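Local structure of dehydrogenase (Chromobacterium violaceum, 3Q2I) at residues Gly186-Gln191 with Ala337-Ala342. The protein probably oxidises the sugar C3 hydroxyl of UDP-N-acetylglucosaminuronic acid with NAD as cofactor, a step in 2,3-diacetamido-2,3-dideoxy-D-mannuronic acid biosynthesis. Sequence-based numbering, arbitrary orientation.
Sequences GAFMNQ and AMYLSA. With HP7 ((2S,3S,4R,5R,6R)-5-acetamido-6-[[[(2R,3S,4R,5R)-5-(2,4-dioxopyrimidin-1-yl)-3,4-dihydroxy-oxolan-2-yl]methoxy-hydroxy-phosphoryl]oxy-hydroxy-phosphoryl]oxy-3,4-dihydroxy-oxane-2-carboxylic acid), chain C.
Y339 reaches from helix 325-344 to the start of the short, weakly bonded helix 187-191, which has a wider pi-type turn, and its hydroxyl takes two backbone N-H groups there. G186 N donates to Y339 OH at 2.9 Å in a fairly straight bond (159°), and M189 N donates to the same oxygen at 3.2 Å and a more bent 146°. E223 OE2 is a further partner of Y339 OH: the phenol takes the N-H groups of G186 and M189, and the carboxylate of E223 takes that of F188 between them. This is the tight part of the contact. Flanking the phenol, M189 CB sits 3.3 Å from Y339 OH, and F188 CB lies 4.0 Å from Y339 CE1. M189 starts out opposite its own amide nitrogen (chi1 173°) and bends at chi3, which carries its CE methyl to an apolar contact 3.8 Å from Y339 CE2; its sulfur makes an oblique Met-aromatic contact with the ring.

Both segments belong to the C-terminal alpha/beta domain of this oxidoreductase family, in which helix 325-344 packs against the large mixed sheet. F188 rests on strands 206-214 and 237-243 of that sheet. The looser part lies here, where M338 touches F188 through its sulfur alone, SD standing over one ring face 4.3 Å from the centroid and offset toward the rim.

Side chains bridge the 11.2 Å between the roughly antiparallel segment axes, and every touching residue is buried, so the contact has no solvent side of its own. The Y339 ring also meets Y354 of a second subunit, the planes at about 45°, and W181 edge-to-face. Toward the ligand, N190 OD1 accepts a 2.6 Å hydrogen bond from O4' of the UDP-sugar HP7, while N190 ND2 is held by D184.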
loop_
_atom_site.group_PDB
_atom_site.type_symbol
_atom_site.label_atom_id
_atom_site.label_comp_id
_atom_site.label_asym_id
_atom_site.label_seq_id
_atom_site.Cartn_x
_atom_site.Cartn_y
_atom_site.Cartn_z
ATOM N N GLY A 186 -10.597 25.787 -2.550
ATOM C CA GLY A 186 -9.945 26.479 -3.679
ATOM C C GLY A 186 -10.726 26.381 -4.961
ATOM O O GLY A 186 -11.971 26.474 -4.978
ATOM N N ALA A 187 -10.000 26.375 -6.066
ATOM C CA ALA A 187 -10.595 26.432 -7.398
ATOM C C ALA A 187 -11.762 25.461 -7.597
ATOM O O ALA A 187 -12.751 25.771 -8.286
ATOM C CB ALA A 187 -9.535 26.276 -8.468
ATOM N N PHE A 188 -11.661 24.253 -7.027
ATOM C CA PHE A 188 -12.767 23.305 -7.156
ATOM C C PHE A 188 -13.938 23.579 -6.212
ATOM O O PHE A 188 -15.090 23.607 -6.678
ATOM C CB PHE A 188 -12.270 21.865 -6.968
ATOM C CG PHE A 188 -11.592 21.259 -8.169
ATOM C CD1 PHE A 188 -12.305 20.798 -9.260
ATOM C CD2 PHE A 188 -10.248 20.905 -8.079
ATOM C CE1 PHE A 188 -11.686 20.154 -10.343
ATOM C CE2 PHE A 188 -9.621 20.149 -9.109
ATOM C CZ PHE A 188 -10.333 19.878 -10.278
ATOM N N MET A 189 -13.667 23.794 -4.927
ATOM C CA MET A 189 -14.744 23.889 -3.918
ATOM C C MET A 189 -15.442 25.256 -3.931
ATOM O O MET A 189 -16.660 25.289 -3.673
ATOM C CB MET A 189 -14.144 23.635 -2.545
ATOM C CG MET A 189 -15.096 23.849 -1.343
ATOM S SD MET A 189 -14.410 23.254 0.203
ATOM C CE MET A 189 -14.621 21.485 0.021
ATOM N N ASN A 190 -14.676 26.291 -4.226
ATOM C CA ASN A 190 -15.287 27.632 -4.361
ATOM C C ASN A 190 -15.591 27.898 -5.837
ATOM O O ASN A 190 -16.717 27.673 -6.285
ATOM C CB ASN A 190 -14.404 28.738 -3.781
ATOM C CG ASN A 190 -15.057 30.114 -3.985
ATOM O OD1 ASN A 190 -15.804 30.276 -4.931
ATOM N ND2 ASN A 190 -14.879 31.036 -3.059
ATOM N N GLN A 191 -14.587 28.256 -6.628
ATOM C CA GLN A 191 -14.901 28.952 -7.892
ATOM C C GLN A 191 -15.664 28.125 -8.900
ATOM O O GLN A 191 -16.677 28.554 -9.480
ATOM C CB GLN A 191 -13.656 29.613 -8.502
ATOM C CG GLN A 191 -13.135 30.777 -7.653
ATOM C CD GLN A 191 -12.220 30.318 -6.529
ATOM O OE1 GLN A 191 -11.537 29.282 -6.611
ATOM N NE2 GLN A 191 -12.202 31.070 -5.456
ATOM N N ALA A 337 -13.780 13.857 -2.092
ATOM C CA ALA A 337 -12.986 12.752 -2.667
ATOM C C ALA A 337 -11.850 13.300 -3.547
ATOM O O ALA A 337 -10.716 12.767 -3.480
ATOM C CB ALA A 337 -13.875 11.876 -3.535
ATOM N N MET A 338 -12.114 14.368 -4.309
ATOM C CA MET A 338 -11.078 14.997 -5.156
ATOM C C MET A 338 -9.974 15.551 -4.233
ATOM O O MET A 338 -8.781 15.371 -4.533
ATOM C CB MET A 338 -11.637 16.171 -6.002
ATOM C CG MET A 338 -12.736 15.737 -6.944
ATOM S SD MET A 338 -13.343 17.248 -7.771
ATOM C CE MET A 338 -14.432 16.515 -8.972
ATOM N N TYR A 339 -10.347 16.221 -3.140
ATOM C CA TYR A 339 -9.339 16.760 -2.203
ATOM C C TYR A 339 -8.501 15.699 -1.507
ATOM O O TYR A 339 -7.288 15.863 -1.422
ATOM C CB TYR A 339 -9.967 17.790 -1.241
ATOM C CG TYR A 339 -10.272 19.151 -1.837
ATOM C CD1 TYR A 339 -9.933 19.474 -3.150
ATOM C CD2 TYR A 339 -10.907 20.111 -1.048
ATOM C CE1 TYR A 339 -10.208 20.767 -3.677
ATOM C CE2 TYR A 339 -11.134 21.402 -1.541
ATOM C CZ TYR A 339 -10.764 21.716 -2.844
ATOM O OH TYR A 339 -10.994 23.005 -3.373
ATOM N N LEU A 340 -9.141 14.615 -1.083
ATOM C CA LEU A 340 -8.377 13.497 -0.503
ATOM C C LEU A 340 -7.460 12.890 -1.577
ATOM O O LEU A 340 -6.322 12.543 -1.293
ATOM C CB LEU A 340 -9.343 12.435 0.010
ATOM C CG LEU A 340 -10.112 12.853 1.264
ATOM C CD1 LEU A 340 -11.273 11.874 1.452
ATOM C CD2 LEU A 340 -9.146 12.891 2.455
ATOM N N SER A 341 -7.972 12.728 -2.788
ATOM C CA SER A 341 -7.166 12.080 -3.841
ATOM C C SER A 341 -5.953 12.958 -4.179
ATOM O O SER A 341 -4.830 12.443 -4.328
ATOM C CB SER A 341 -8.061 11.962 -5.085
ATOM O OG SER A 341 -7.233 11.446 -6.162
ATOM N N ALA A 342 -6.146 14.269 -4.328
ATOM C CA ALA A 342 -5.039 15.169 -4.632
ATOM C C ALA A 342 -4.033 15.216 -3.492
ATOM O O ALA A 342 -2.827 15.309 -3.723
ATOM C CB ALA A 342 -5.563 16.587 -4.874
HETATM N N1 HP7 C . -12.534 38.171 -12.015
HETATM C C2 HP7 C . -11.420 38.531 -12.651
HETATM O O2 HP7 C . -10.483 39.063 -12.001
HETATM N N3 HP7 C . -11.288 38.372 -13.972
HETATM C C4 HP7 C . -12.282 37.829 -14.689
HETATM O O4 HP7 C . -12.127 37.759 -15.931
HETATM C C5 HP7 C . -13.461 37.428 -14.053
HETATM C C6 HP7 C . -13.561 37.625 -12.682
HETATM P PA HP7 C . -17.496 37.156 -11.075
HETATM P PB HP7 C . -19.520 35.509 -10.015
HETATM O "O'P" HP7 C . -15.103 33.491 -7.619
HETATM O "O'Q" HP7 C . -16.168 33.974 -5.753
HETATM C "C1'" HP7 C . -18.458 33.120 -9.814
HETATM O O1A HP7 C . -17.457 36.724 -12.532
HETATM O O1B HP7 C . -19.941 35.218 -11.437
HETATM C C1C HP7 C . -12.583 38.321 -10.554
HETATM C "C2'" HP7 C . -19.053 31.720 -9.581
HETATM N "N2'" HP7 C . -20.413 31.639 -10.118
HETATM O O2A HP7 C . -18.209 38.403 -10.629
HETATM O O2B HP7 C . -20.345 36.363 -9.074
HETATM C C2C HP7 C . -13.103 39.679 -10.103
HETATM O O2C HP7 C . -12.292 40.019 -8.973
HETATM C "C3'" HP7 C . -19.079 31.379 -8.097
HETATM O "O3'" HP7 C . -19.333 29.957 -8.018
HETATM O O3A HP7 C . -17.989 35.977 -10.104
HETATM O O3B HP7 C . -19.362 34.078 -9.245
HETATM C C3C HP7 C . -14.499 39.364 -9.592
HETATM O O3C HP7 C . -14.872 40.255 -8.541
HETATM C "C4'" HP7 C . -17.723 31.671 -7.434
HETATM O "O4'" HP7 C . -17.764 31.521 -6.019
HETATM C C4C HP7 C . -14.397 37.935 -9.067
HETATM O O4C HP7 C . -13.533 37.371 -10.064
HETATM C "C5'" HP7 C . -17.428 33.165 -7.677
HETATM O "O5'" HP7 C . -17.237 33.272 -9.085
HETATM C C5C HP7 C . -15.741 37.245 -9.159
HETATM O O5C HP7 C . -15.979 37.223 -10.560
HETATM C "C6'" HP7 C . -16.166 33.581 -6.960
HETATM C "C7'" HP7 C . -20.857 30.808 -11.058
HETATM O "O7'" HP7 C . -20.227 29.873 -11.571
HETATM C "C8'" HP7 C . -22.280 31.047 -11.506
#